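Probable TonB-dependent receptor (Pseudomonas aeruginosa, PDB 4K3F) probably serves as a periplasmic methionine-binding lipoprotein of the NlpA family, holding selenomethionine in its cleft and likely delivering methionine for uptake. Local coordinates at residues A[4-9]-A[33-38]; A[56-61]-A[199-204]; A[83-88]-A[169-174]; A[180-185]-A[233-238]. All coordinates share one frame; numbering follows the deposited sequence.

Interaction 1 (A[4-9]-A[33-38]); sequences SLTVAA and KIKEFT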
loop_
_atom_site.group_PDB
_atom_site.type_symbol
_atom_site.label_atom_id
_atom_site.label_comp_id
_atom_site.label_asym_id
_atom_site.label_seq_id
_atom_site.Cartn_x
_atom_site.Cartn_y
_atom_site.Cartn_z
ATOM N N SER A 4 19.199 -17.461 7.938
ATOM C CA SER A 4 18.441 -17.176 6.721
ATOM C C SER A 4 17.115 -16.498 7.028
ATOM O O SER A 4 16.388 -16.936 7.920
ATOM C CB SER A 4 18.126 -18.490 6.009
ATOM O OG SER A 4 17.391 -18.269 4.822
ATOM N N LEU A 5 16.740 -15.508 6.225
ATOM C CA LEU A 5 15.438 -14.819 6.408
ATOM C C LEU A 5 14.917 -14.460 5.047
ATOM O O LEU A 5 15.484 -13.634 4.367
ATOM C CB LEU A 5 15.570 -13.585 7.311
ATOM C CG LEU A 5 14.302 -12.816 7.607
ATOM C CD1 LEU A 5 13.311 -13.700 8.336
ATOM C CD2 LEU A 5 14.664 -11.598 8.453
ATOM N N THR A 6 13.849 -15.120 4.610
ATOM C CA THR A 6 13.351 -14.893 3.264
ATOM C C THR A 6 12.097 -13.998 3.332
ATOM O O THR A 6 11.216 -14.250 4.128
ATOM C CB THR A 6 13.015 -16.229 2.563
ATOM O OG1 THR A 6 12.132 -16.988 3.388
ATOM C CG2 THR A 6 14.290 -17.019 2.294
ATOM N N VAL A 7 12.040 -12.963 2.488
ATOM C CA VAL A 7 10.995 -11.917 2.553
ATOM C C VAL A 7 10.444 -11.616 1.162
ATOM O O VAL A 7 11.210 -11.257 0.245
ATOM C CB VAL A 7 11.525 -10.605 3.172
ATOM C CG1 VAL A 7 10.404 -9.619 3.373
ATOM C CG2 VAL A 7 12.164 -10.877 4.515
ATOM N N ALA A 8 9.133 -11.809 0.998
ATOM C CA ALA A 8 8.468 -11.402 -0.247
ATOM C C ALA A 8 8.111 -9.920 -0.187
ATOM O O ALA A 8 7.610 -9.435 0.835
ATOM C CB ALA A 8 7.190 -12.190 -0.413
ATOM N N ALA A 9 8.287 -9.211 -1.293
ATOM C CA ALA A 9 8.032 -7.771 -1.322
ATOM C C ALA A 9 7.612 -7.293 -2.686
ATOM O O ALA A 9 8.050 -7.868 -3.684
ATOM C CB ALA A 9 9.279 -7.028 -0.929
ATOM N N LYS A 33 17.071 -12.566 2.270
ATOM C CA LYS A 33 16.853 -13.006 0.885
ATOM C C LYS A 33 15.504 -12.502 0.426
ATOM O O LYS A 33 14.435 -12.915 0.954
ATOM C CB LYS A 33 16.925 -14.533 0.804
ATOM C CG LYS A 33 18.270 -15.094 1.281
ATOM C CD LYS A 33 18.242 -16.620 1.298
ATOM C CE LYS A 33 19.428 -17.210 2.020
ATOM N NZ LYS A 33 19.077 -18.510 2.651
ATOM N N ILE A 34 15.535 -11.612 -0.555
ATOM C CA ILE A 34 14.358 -10.841 -0.950
ATOM C C ILE A 34 13.822 -11.452 -2.244
ATOM O O ILE A 34 14.601 -11.733 -3.181
ATOM C CB ILE A 34 14.756 -9.377 -1.243
ATOM C CG1 ILE A 34 15.350 -8.710 0.000
ATOM C CG2 ILE A 34 13.586 -8.576 -1.776
ATOM C CD1 ILE A 34 16.244 -7.539 -0.355
ATOM N N LYS A 35 12.512 -11.678 -2.270
ATOM C CA LYS A 35 11.839 -12.220 -3.448
ATOM C C LYS A 35 10.767 -11.240 -3.874
ATOM O O LYS A 35 9.841 -10.950 -3.101
ATOM C CB LYS A 35 11.259 -13.593 -3.112
ATOM C CG LYS A 35 12.305 -14.727 -3.087
ATOM C CD LYS A 35 13.310 -14.578 -1.951
ATOM C CE LYS A 35 14.043 -15.862 -1.641
ATOM N NZ LYS A 35 14.828 -16.327 -2.813
ATOM N N GLU A 36 10.865 -10.733 -5.099
ATOM C CA GLU A 36 9.927 -9.739 -5.557
ATOM C C GLU A 36 8.657 -10.336 -6.145
ATOM O O GLU A 36 8.733 -11.314 -6.879
ATOM C CB GLU A 36 10.561 -8.876 -6.621
ATOM C CG GLU A 36 11.769 -8.132 -6.090
ATOM C CD GLU A 36 12.248 -7.002 -6.991
ATOM O OE1 GLU A 36 11.542 -6.569 -7.927
ATOM O OE2 GLU A 36 13.366 -6.550 -6.736
ATOM N N PHE A 37 7.520 -9.743 -5.832
ATOM C CA PHE A 37 6.229 -10.144 -6.388
ATOM C C PHE A 37 5.515 -8.897 -6.890
ATOM O O PHE A 37 5.669 -7.822 -6.322
ATOM C CB PHE A 37 5.377 -10.807 -5.311
ATOM C CG PHE A 37 5.868 -12.164 -4.929
ATOM C CD1 PHE A 37 6.849 -12.305 -3.964
ATOM C CD2 PHE A 37 5.348 -13.301 -5.531
ATOM C CE1 PHE A 37 7.316 -13.568 -3.613
ATOM C CE2 PHE A 37 5.807 -14.548 -5.180
ATOM C CZ PHE A 37 6.798 -14.673 -4.200
ATOM N N THR A 38 4.708 -9.014 -7.944
ATOM C CA THR A 38 4.057 -7.827 -8.452
ATOM C C THR A 38 2.616 -7.628 -7.931
ATOM O O THR A 38 1.990 -6.598 -8.209
ATOM C CB THR A 38 4.011 -7.857 -9.977
ATOM O OG1 THR A 38 3.253 -9.000 -10.385
ATOM C CG2 THR A 38 5.407 -7.920 -10.534
#

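Interaction 2 (A[56-61]-A[199-204]); sequences FFQHQP and ILVARP. With MSE (selenomethionine), chain B.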
loop_
_atom_site.group_PDB
_atom_site.type_symbol
_atom_site.label_atom_id
_atom_site.label_comp_id
_atom_site.label_asym_id
_atom_site.label_seq_id
_atom_site.Cartn_x
_atom_site.Cartn_y
_atom_site.Cartn_z
ATOM N N PHE A 56 6.560 -8.039 3.005
ATOM C CA PHE A 56 6.567 -6.584 3.206
ATOM C C PHE A 56 5.960 -5.942 1.984
ATOM O O PHE A 56 6.621 -5.744 0.985
ATOM C CB PHE A 56 7.989 -6.103 3.502
ATOM C CG PHE A 56 8.110 -4.615 3.713
ATOM C CD1 PHE A 56 7.196 -3.921 4.490
ATOM C CD2 PHE A 56 9.157 -3.909 3.168
ATOM C CE1 PHE A 56 7.328 -2.536 4.685
ATOM C CE2 PHE A 56 9.288 -2.529 3.373
ATOM C CZ PHE A 56 8.389 -1.851 4.135
ATOM N N PHE A 57 4.667 -5.628 2.100
ATOM C CA PHE A 57 3.876 -5.122 0.949
ATOM C C PHE A 57 2.528 -4.535 1.302
ATOM O O PHE A 57 1.969 -3.888 0.470
ATOM C CB PHE A 57 3.648 -6.165 -0.157
ATOM C CG PHE A 57 2.499 -7.110 0.118
ATOM C CD1 PHE A 57 2.634 -8.138 1.011
ATOM C CD2 PHE A 57 1.276 -6.921 -0.505
ATOM C CE1 PHE A 57 1.557 -9.025 1.266
ATOM C CE2 PHE A 57 0.226 -7.781 -0.259
ATOM C CZ PHE A 57 0.367 -8.818 0.627
ATOM N N GLN A 58 1.988 -4.790 2.483
ATOM C CA GLN A 58 0.550 -4.482 2.763
ATOM C C GLN A 58 0.424 -3.638 4.012
ATOM O O GLN A 58 1.396 -3.494 4.781
ATOM C CB GLN A 58 -0.249 -5.778 2.928
ATOM C CG GLN A 58 0.001 -6.462 4.280
ATOM C CD GLN A 58 -0.339 -7.930 4.218
ATOM O OE1 GLN A 58 -1.467 -8.321 3.900
ATOM N NE2 GLN A 58 0.659 -8.752 4.409
ATOM N N HIS A 59 -0.767 -3.076 4.205
ATOM C CA HIS A 59 -1.099 -2.397 5.438
ATOM C C HIS A 59 -1.969 -3.320 6.298
ATOM O O HIS A 59 -2.367 -4.403 5.895
ATOM C CB HIS A 59 -1.763 -1.031 5.193
ATOM C CG HIS A 59 -2.869 -1.026 4.148
ATOM N ND1 HIS A 59 -4.044 -1.756 4.294
ATOM C CD2 HIS A 59 -2.981 -0.385 2.964
ATOM C CE1 HIS A 59 -4.829 -1.543 3.246
ATOM N NE2 HIS A 59 -4.209 -0.695 2.432
ATOM N N GLN A 60 -2.202 -2.918 7.527
ATOM C CA GLN A 60 -2.906 -3.780 8.491
ATOM C C GLN A 60 -4.344 -4.029 8.110
ATOM O O GLN A 60 -4.813 -5.162 8.225
ATOM C CB GLN A 60 -2.773 -3.248 9.932
ATOM C CG GLN A 60 -3.279 -4.221 10.996
ATOM C CD GLN A 60 -2.256 -5.189 11.510
ATOM O OE1 GLN A 60 -1.116 -4.808 11.850
ATOM N NE2 GLN A 60 -2.675 -6.456 11.649
ATOM N N PRO A 61 -5.080 -2.990 7.650
ATOM C CA PRO A 61 -6.433 -3.328 7.224
ATOM C C PRO A 61 -6.489 -4.428 6.170
ATOM O O PRO A 61 -7.309 -5.333 6.260
ATOM C CB PRO A 61 -6.985 -2.009 6.733
ATOM C CG PRO A 61 -6.230 -0.980 7.548
ATOM C CD PRO A 61 -4.853 -1.529 7.726
ATOM N N ILE A 199 3.369 -2.742 6.774
ATOM C CA ILE A 199 3.907 -3.542 7.833
ATOM C C ILE A 199 4.714 -4.731 7.298
ATOM O O ILE A 199 4.384 -5.348 6.287
ATOM C CB ILE A 199 2.762 -4.087 8.709
ATOM C CG1 ILE A 199 1.600 -4.620 7.841
ATOM C CG2 ILE A 199 2.226 -2.959 9.582
ATOM C CD1 ILE A 199 0.552 -5.404 8.580
ATOM N N LEU A 200 5.710 -5.083 8.069
ATOM C CA LEU A 200 6.398 -6.355 7.908
ATOM C C LEU A 200 5.468 -7.404 8.533
ATOM O O LEU A 200 5.007 -7.200 9.650
ATOM C CB LEU A 200 7.708 -6.326 8.654
ATOM C CG LEU A 200 8.476 -7.630 8.776
ATOM C CD1 LEU A 200 8.976 -8.054 7.442
ATOM C CD2 LEU A 200 9.660 -7.467 9.727
ATOM N N VAL A 201 5.253 -8.535 7.856
ATOM C CA VAL A 201 4.269 -9.547 8.258
ATOM C C VAL A 201 4.963 -10.880 8.266
ATOM O O VAL A 201 5.783 -11.196 7.375
ATOM C CB VAL A 201 3.040 -9.547 7.276
ATOM C CG1 VAL A 201 2.130 -10.751 7.510
ATOM C CG2 VAL A 201 2.274 -8.262 7.510
ATOM N N ALA A 202 4.651 -11.671 9.271
ATOM C CA ALA A 202 5.242 -13.002 9.379
ATOM C C ALA A 202 4.248 -13.932 10.008
ATOM O O ALA A 202 3.055 -13.739 9.807
ATOM C CB ALA A 202 6.571 -12.889 10.142
ATOM N N ARG A 203 4.705 -14.956 10.710
ATOM C CA ARG A 203 3.816 -15.953 11.301
ATOM C C ARG A 203 3.996 -15.991 12.815
ATOM O O ARG A 203 5.022 -15.567 13.316
ATOM C CB ARG A 203 4.192 -17.317 10.744
ATOM C CG ARG A 203 3.938 -17.437 9.239
ATOM C CD ARG A 203 4.034 -18.870 8.708
ATOM N NE ARG A 203 5.341 -19.414 9.034
ATOM C CZ ARG A 203 6.413 -19.412 8.245
ATOM N NH1 ARG A 203 6.329 -19.081 6.955
ATOM N NH2 ARG A 203 7.561 -19.841 8.736
ATOM N N PRO A 204 3.029 -16.574 13.542
ATOM C CA PRO A 204 3.298 -16.774 14.972
ATOM C C PRO A 204 4.614 -17.446 15.290
ATOM O O PRO A 204 5.248 -17.099 16.286
ATOM C CB PRO A 204 2.100 -17.594 15.437
ATOM C CG PRO A 204 0.982 -17.102 14.533
ATOM C CD PRO A 204 1.644 -16.932 13.185
HETATM N N MSE B 300 1.754 -0.295 -0.640
HETATM C CA MSE B 300 0.266 -0.346 -0.739
HETATM C C MSE B 300 -0.261 0.923 -0.080
HETATM O O MSE B 300 0.226 1.304 0.990
HETATM O OXT MSE B 300 -1.181 1.560 -0.606
HETATM C CB MSE B 300 -0.312 -1.597 -0.057
HETATM C CG MSE B 300 -1.815 -1.679 -0.176
HETATM SE SE MSE B 300 -2.500 -3.196 0.867
HETATM C CE MSE B 300 -1.805 -4.626 -0.153
HETATM O O HOH W 1 3.359 -6.973 4.389
#

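Interaction 3 (A[83-88]-A[169-174]); sequences EPLGAY and LINTNY. With MSE (selenomethionine), chain B.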
loop_
_atom_site.group_PDB
_atom_site.type_symbol
_atom_site.label_atom_id
_atom_site.label_comp_id
_atom_site.label_asym_id
_atom_site.label_seq_id
_atom_site.Cartn_x
_atom_site.Cartn_y
_atom_site.Cartn_z
ATOM N N GLU A 83 2.200 5.281 2.495
ATOM C CA GLU A 83 2.188 5.684 1.072
ATOM C C GLU A 83 0.899 6.424 0.804
ATOM O O GLU A 83 -0.062 5.825 0.352
ATOM C CB GLU A 83 2.203 4.449 0.155
ATOM C CG GLU A 83 3.452 3.634 0.229
ATOM C CD GLU A 83 3.384 2.310 -0.537
ATOM O OE1 GLU A 83 2.497 2.082 -1.424
ATOM O OE2 GLU A 83 4.226 1.488 -0.222
ATOM N N PRO A 84 0.852 7.731 1.091
ATOM C CA PRO A 84 -0.422 8.430 0.896
ATOM C C PRO A 84 -0.994 8.225 -0.507
ATOM O O PRO A 84 -0.305 8.434 -1.517
ATOM C CB PRO A 84 -0.065 9.878 1.176
ATOM C CG PRO A 84 1.025 9.759 2.185
ATOM C CD PRO A 84 1.857 8.571 1.720
ATOM N N LEU A 85 -2.236 7.778 -0.561
ATOM C CA LEU A 85 -2.864 7.404 -1.839
ATOM C C LEU A 85 -3.326 8.653 -2.574
ATOM O O LEU A 85 -4.000 9.519 -1.981
ATOM C CB LEU A 85 -4.045 6.499 -1.558
ATOM C CG LEU A 85 -4.585 5.907 -2.864
ATOM C CD1 LEU A 85 -4.622 4.416 -2.759
ATOM C CD2 LEU A 85 -5.917 6.529 -3.087
ATOM N N GLY A 86 -2.991 8.717 -3.865
ATOM C CA GLY A 86 -3.383 9.790 -4.723
ATOM C C GLY A 86 -4.424 9.428 -5.773
ATOM O O GLY A 86 -4.581 8.254 -6.173
ATOM N N ALA A 87 -5.088 10.472 -6.255
ATOM C CA ALA A 87 -5.994 10.437 -7.406
ATOM C C ALA A 87 -5.292 11.076 -8.600
ATOM O O ALA A 87 -4.765 12.181 -8.480
ATOM C CB ALA A 87 -7.285 11.177 -7.070
ATOM N N TYR A 88 -5.260 10.366 -9.728
ATOM C CA TYR A 88 -4.532 10.760 -10.907
ATOM C C TYR A 88 -5.471 10.858 -12.081
ATOM O O TYR A 88 -6.499 10.204 -12.130
ATOM C CB TYR A 88 -3.399 9.761 -11.229
ATOM C CG TYR A 88 -2.456 9.543 -10.080
ATOM C CD1 TYR A 88 -2.688 8.548 -9.143
ATOM C CD2 TYR A 88 -1.337 10.334 -9.908
ATOM C CE1 TYR A 88 -1.846 8.359 -8.068
ATOM C CE2 TYR A 88 -0.496 10.140 -8.832
ATOM C CZ TYR A 88 -0.752 9.163 -7.908
ATOM O OH TYR A 88 0.092 8.952 -6.831
ATOM N N LEU A 169 -7.685 6.231 -8.732
ATOM C CA LEU A 169 -7.071 6.313 -7.409
ATOM C C LEU A 169 -6.174 5.095 -7.279
ATOM O O LEU A 169 -6.666 3.976 -7.206
ATOM C CB LEU A 169 -8.130 6.388 -6.300
ATOM C CG LEU A 169 -8.697 7.809 -6.044
ATOM C CD1 LEU A 169 -9.432 8.358 -7.258
ATOM C CD2 LEU A 169 -9.591 7.799 -4.816
ATOM N N ILE A 170 -4.869 5.341 -7.275
ATOM C CA ILE A 170 -3.868 4.295 -7.512
ATOM C C ILE A 170 -2.954 4.186 -6.318
ATOM O O ILE A 170 -2.412 5.190 -5.867
ATOM C CB ILE A 170 -3.027 4.624 -8.729
ATOM C CG1 ILE A 170 -3.970 4.800 -9.931
ATOM C CG2 ILE A 170 -2.012 3.531 -8.963
ATOM C CD1 ILE A 170 -3.272 5.180 -11.200
ATOM N N ASN A 171 -2.820 2.970 -5.793
ATOM C CA ASN A 171 -1.895 2.697 -4.704
ATOM C C ASN A 171 -0.514 3.179 -5.097
ATOM O O ASN A 171 -0.026 2.954 -6.233
ATOM C CB ASN A 171 -1.833 1.214 -4.367
ATOM C CG ASN A 171 -3.140 0.696 -3.812
ATOM O OD1 ASN A 171 -4.042 0.261 -4.568
ATOM N ND2 ASN A 171 -3.286 0.781 -2.511
ATOM N N THR A 172 0.158 3.799 -4.142
ATOM C CA THR A 172 1.430 4.485 -4.465
ATOM C C THR A 172 2.529 3.530 -4.982
ATOM O O THR A 172 3.325 3.876 -5.868
ATOM C CB THR A 172 1.878 5.282 -3.234
ATOM O OG1 THR A 172 0.917 6.315 -3.034
ATOM C CG2 THR A 172 3.265 5.869 -3.419
ATOM N N ASN A 173 2.620 2.310 -4.431
ATOM C CA ASN A 173 3.606 1.362 -4.927
ATOM C C ASN A 173 3.483 1.137 -6.424
ATOM O O ASN A 173 4.491 1.173 -7.139
ATOM C CB ASN A 173 3.595 0.034 -4.175
ATOM C CG ASN A 173 2.377 -0.809 -4.469
ATOM O OD1 ASN A 173 1.266 -0.518 -4.029
ATOM N ND2 ASN A 173 2.580 -1.859 -5.238
ATOM N N TYR A 174 2.235 1.037 -6.898
ATOM C CA TYR A 174 1.969 0.890 -8.300
ATOM C C TYR A 174 2.139 2.217 -9.068
ATOM O O TYR A 174 2.660 2.216 -10.169
ATOM C CB TYR A 174 0.592 0.291 -8.562
ATOM C CG TYR A 174 0.477 -1.157 -8.139
ATOM C CD1 TYR A 174 1.406 -2.105 -8.559
ATOM C CD2 TYR A 174 -0.544 -1.573 -7.325
ATOM C CE1 TYR A 174 1.331 -3.423 -8.186
ATOM C CE2 TYR A 174 -0.668 -2.895 -6.945
ATOM C CZ TYR A 174 0.282 -3.828 -7.327
ATOM O OH TYR A 174 0.137 -5.144 -6.965
HETATM N N MSE B 300 1.754 -0.295 -0.640
HETATM C CA MSE B 300 0.266 -0.346 -0.739
HETATM C C MSE B 300 -0.261 0.923 -0.080
HETATM O O MSE B 300 0.226 1.304 0.990
HETATM O OXT MSE B 300 -1.181 1.560 -0.606
HETATM C CB MSE B 300 -0.312 -1.597 -0.057
HETATM C CG MSE B 300 -1.815 -1.679 -0.176
HETATM SE SE MSE B 300 -2.500 -3.196 0.867
HETATM C CE MSE B 300 -1.805 -4.626 -0.153
HETATM O O HOH W 2 -1.145 4.091 -1.598
HETATM O O HOH W 3 -0.808 7.178 -5.047
#

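Interaction 4 (A[180-185]-A[233-238]); sequences LNPTKD and KGAVVP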
loop_
_atom_site.group_PDB
_atom_site.type_symbol
_atom_site.label_atom_id
_atom_site.label_comp_id
_atom_site.label_asym_id
_atom_site.label_seq_id
_atom_site.Cartn_x
_atom_site.Cartn_y
_atom_site.Cartn_z
ATOM N N LEU A 180 4.467 7.757 -11.961
ATOM C CA LEU A 180 3.620 8.857 -11.510
ATOM C C LEU A 180 4.273 9.475 -10.298
ATOM O O LEU A 180 4.995 8.810 -9.554
ATOM C CB LEU A 180 2.181 8.388 -11.238
ATOM C CG LEU A 180 1.473 7.727 -12.418
ATOM C CD1 LEU A 180 0.188 7.015 -12.013
ATOM C CD2 LEU A 180 1.164 8.770 -13.482
ATOM N N ASN A 181 4.079 10.775 -10.126
ATOM C CA ASN A 181 4.655 11.501 -9.003
ATOM C C ASN A 181 3.490 11.980 -8.149
ATOM O O ASN A 181 2.816 12.918 -8.514
ATOM C CB ASN A 181 5.487 12.712 -9.471
ATOM C CG ASN A 181 6.190 13.419 -8.315
ATOM O OD1 ASN A 181 5.640 13.564 -7.212
ATOM N ND2 ASN A 181 7.419 13.844 -8.556
ATOM N N PRO A 182 3.226 11.303 -7.029
ATOM C CA PRO A 182 2.071 11.639 -6.198
ATOM C C PRO A 182 2.057 13.090 -5.724
ATOM O O PRO A 182 0.999 13.730 -5.679
ATOM C CB PRO A 182 2.229 10.687 -5.001
ATOM C CG PRO A 182 2.987 9.529 -5.552
ATOM C CD PRO A 182 3.896 10.064 -6.591
ATOM N N THR A 183 3.214 13.600 -5.332
ATOM C CA THR A 183 3.293 14.946 -4.782
ATOM C C THR A 183 3.074 16.033 -5.877
ATOM O O THR A 183 2.540 17.099 -5.594
ATOM C CB THR A 183 4.603 15.168 -3.956
ATOM O OG1 THR A 183 5.734 15.046 -4.806
ATOM C CG2 THR A 183 4.731 14.185 -2.863
ATOM N N LYS A 184 3.398 15.754 -7.132
ATOM C CA LYS A 184 3.175 16.727 -8.205
ATOM C C LYS A 184 1.975 16.469 -9.104
ATOM O O LYS A 184 1.405 17.409 -9.630
ATOM C CB LYS A 184 4.399 16.783 -9.124
ATOM C CG LYS A 184 5.692 17.197 -8.433
ATOM C CD LYS A 184 6.846 17.353 -9.417
ATOM C CE LYS A 184 8.197 17.337 -8.721
ATOM N NZ LYS A 184 9.288 17.475 -9.727
ATOM N N ASP A 185 1.640 15.210 -9.342
ATOM C CA ASP A 185 0.628 14.818 -10.327
ATOM C C ASP A 185 -0.771 14.659 -9.672
ATOM O O ASP A 185 -1.754 14.773 -10.374
ATOM C CB ASP A 185 0.986 13.470 -11.017
ATOM C CG ASP A 185 2.294 13.508 -11.824
ATOM O OD1 ASP A 185 2.740 14.626 -12.177
ATOM O OD2 ASP A 185 2.853 12.394 -12.132
ATOM N N LYS A 233 11.117 11.318 -1.672
ATOM C CA LYS A 233 10.833 12.776 -1.668
ATOM C C LYS A 233 9.365 13.073 -1.269
ATOM O O LYS A 233 8.645 13.869 -1.905
ATOM C CB LYS A 233 11.173 13.378 -3.008
ATOM C CG LYS A 233 12.664 13.369 -3.303
ATOM C CD LYS A 233 12.889 13.723 -4.752
ATOM C CE LYS A 233 14.368 13.892 -5.034
ATOM N NZ LYS A 233 14.610 14.431 -6.402
ATOM N N GLY A 234 8.943 12.408 -0.197
ATOM C CA GLY A 234 7.637 12.660 0.395
ATOM C C GLY A 234 6.534 11.735 -0.108
ATOM O O GLY A 234 5.453 11.696 0.477
ATOM N N ALA A 235 6.772 10.976 -1.181
ATOM C CA ALA A 235 5.748 10.025 -1.656
ATOM C C ALA A 235 5.586 8.825 -0.733
ATOM O O ALA A 235 4.505 8.151 -0.714
ATOM C CB ALA A 235 6.107 9.555 -3.050
ATOM N N VAL A 236 6.656 8.533 0.013
ATOM C CA VAL A 236 6.713 7.451 0.987
ATOM C C VAL A 236 7.208 8.094 2.273
ATOM O O VAL A 236 8.244 8.780 2.265
ATOM C CB VAL A 236 7.632 6.309 0.526
ATOM C CG1 VAL A 236 7.675 5.185 1.547
ATOM C CG2 VAL A 236 7.169 5.809 -0.831
ATOM N N VAL A 237 6.398 7.985 3.321
ATOM C CA VAL A 237 6.644 8.663 4.575
ATOM C C VAL A 237 7.049 7.647 5.638
ATOM O O VAL A 237 6.301 6.678 5.892
ATOM C CB VAL A 237 5.369 9.395 5.012
ATOM C CG1 VAL A 237 5.566 10.088 6.352
ATOM C CG2 VAL A 237 4.912 10.379 3.949
ATOM N N PRO A 238 8.220 7.810 6.277
ATOM C CA PRO A 238 8.546 6.935 7.365
ATOM C C PRO A 238 7.498 6.970 8.499
ATOM O O PRO A 238 6.973 8.047 8.841
ATOM C CB PRO A 238 9.875 7.475 7.876
ATOM C CG PRO A 238 10.423 8.345 6.794
ATOM C CD PRO A 238 9.248 8.853 6.038
#

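Interaction 1 (A[4-9]-A[33-38])
Val7 and Ala9 of strand 4-9 reach across to the carbonyls of Lys33 and Lys35, and the amides of Lys33, Lys35 and Phe37 answer by bonding to Leu5, Val7 and Ala9. These five bonds pair two parallel strands, running from Lys33 N to Leu5 O (2.8 Å) at one end to Phe37 N to Ala9 O (2.9 Å) at the other. Alpha hydrogens add weaker support, as where Thr6 CA lies 3.2 Å from Lys33 O.

One polar side-chain bond extends the pairing. The chain of Lys33, extended beyond CG, spans the distance to Ser4, where Lys33 NZ donates to Ser4 OG (2.8 Å). On the way the lysine passes Thr6, whose methyl CG2 meets Lys33 CB at 3.9 Å.

Apolar contact gathers at the carboxyl end. There chi1 of -72° in Phe37 puts CG beside the backbone N, and the ring reaches Ala8, with CE1 3.5 Å from Ala8 CB.

The pair forms the two strands of a right-handed beta-alpha-beta crossover through helix 11-26, as is usual in periplasmic binding proteins. Leu18 of that helix packs on Val7 and Ile34, Pro43 of helix 42-48 packs on Ala8 and Phe37, and strand 54-59 continues the sheet beyond Ala8.

Interaction 2 (A[56-61]-A[199-204])
Ile199 holds CG1 between its backbone N and carbonyl carbon (chi1 44°), which sets CG1 3.3 Å from Gln58 O and lets CD1 run on to Gln60 OE1 at 3.7 Å. Gln58 has the same kind of first torsion (75°) but is extended beyond CG; its amide therefore reaches back across Val201, NE2 lying 3.5 Å from CG2 with the two side chains at about a right angle. That amide nitrogen also donates to Asn44.

Backbone pairing is sparse. Ile199 N gives Gln58 O a nearly straight bond of 2.9 Å, and beside it a water accepts from Phe57 N and Gln58 NE2 while donating to Ile199 O (2.7 Å). Phe56 brings CD1 at its ring edge to the same carbonyl oxygen.

Strand 54-59 turns a corner at Phe57 but keeps a loose hold on strand 198-202 through Gln58 before helix 60-70 begins. Phe57, Gln58 and His59 line the ligand pocket, in a periplasmic binding protein fold consistent with the family. His59 is the N-cap, its ND1 accepting from Tyr62 N. Over one face of the imidazole lies the selenium of the bound selenomethionine, 3.4 Å from His59 NE2, which is hydrogen-bonded to Asn112. The ligand's methyl CE rests against Gln58 CB at 3.6 Å.

Interaction 3 (A[83-88]-A[169-174])
Leu169 and Ala87 meet side by side at the heart of the contact, with Leu169 CD1 3.5 Å from Ala87 CB. Strands 86-88 and 167-170 are antiparallel neighbours here in the five-stranded sheet of one lobe of a periplasmic binding protein fold; the chain comes from the pocket into 86-88 and runs on from 167-170 back to it. Leu85 crosses Leu169 at about a right angle, CD2 against CB, while its other methyl, CD1, turns to the backbone of Asn171. Tyr88 likewise crosses Ile170, ring CD1 4.0 Å from Ile170 CB.

Between the two backbones Ile170 N bonds Gly86 O (3.1 Å), the donor nearly in line with the carbonyl. A water then links Gly86 N, Ile170 O, Tyr88 OH and Thr172 OG1, where the strand pairing gives way to helix 172-177.

At the polar edge Glu83 CB packs against Thr172 CB, and its chain, extended beyond CG, carries the carboxylate to the ligand. His81 holds OE2, and Asn173 N gives OE1 a weak bond. A second water joins Glu83 O and Thr172 N to the ligand's OXT. Asn171 ND2 donates to that same OXT at 2.9 Å and 169°, while Glu83 OE1 accepts from N of the selenomethionine (2.6 Å).

Interaction 4 (A[180-185]-A[233-238])
Thr183 sends its CB toward the 233-238 segment, and there the side chain divides. Its methyl branch, CG2, lies beside the backbone N and crosses the gap: it comes to 4.0 Å from Lys233 O, 4.1 Å from Gly234 C, and next to the amide of Ala235, a purely van der Waals approach to a stretch of main chain. The hydroxyl branch turns back to its own segment. With chi1 at 63°, OG1 sits between backbone N and carbonyl carbon, from where it donates to Asn181 OD1 at 2.8 Å, in the carbonyl plane and on a lone pair.

That oxygen belongs to the N-cap of the short helix 182-185. Asn181 OD1 accepts a second bond, from Lys184 N, which approaches from well above the carbonyl plane, 61° out of it; the two donors probably limit the rotation of the amide. Asn181 N in turn donates to Asp185 OD2 (2.9 Å), which it meets from above the carboxylate plane.

The facing segment follows helix 222-232. Lys233 and Gly234 both have positive phi, turning the chain out of the helix before it enters strand 237-238, whose Val237 pairs with Ile82. One residue before Thr183, Pro182 points its CG at Ala235 CB, 4.0 Å away; the same proline also rests on Tyr88 and on Leu176 of helix 172-177.

Overall arrangement
Chemistry follows place in the fold more than burial alone. Interactions 2 and 3 are buried and both touch the bound selenomethionine, interaction 2 at its selenium end and interaction 3 at its amino and carboxylate groups; each combines sparse strand pairing with ordered water. Interaction 1, partly buried, relies on regular parallel backbone bonding and shares a sheet with interaction 2, where Ala8 O probably accepts from Phe56 N; interaction 4 reaches that sheet at its other outermost strand. Also partly buried, interaction 4 has no hydrogen bond across it and is the smallest. It adjoins interaction 3, Tyr88 touching Pro182 and Pro84 touching Ala235, whereas Thr38 O and Tyr174 OH bond interaction 1 to interaction 3.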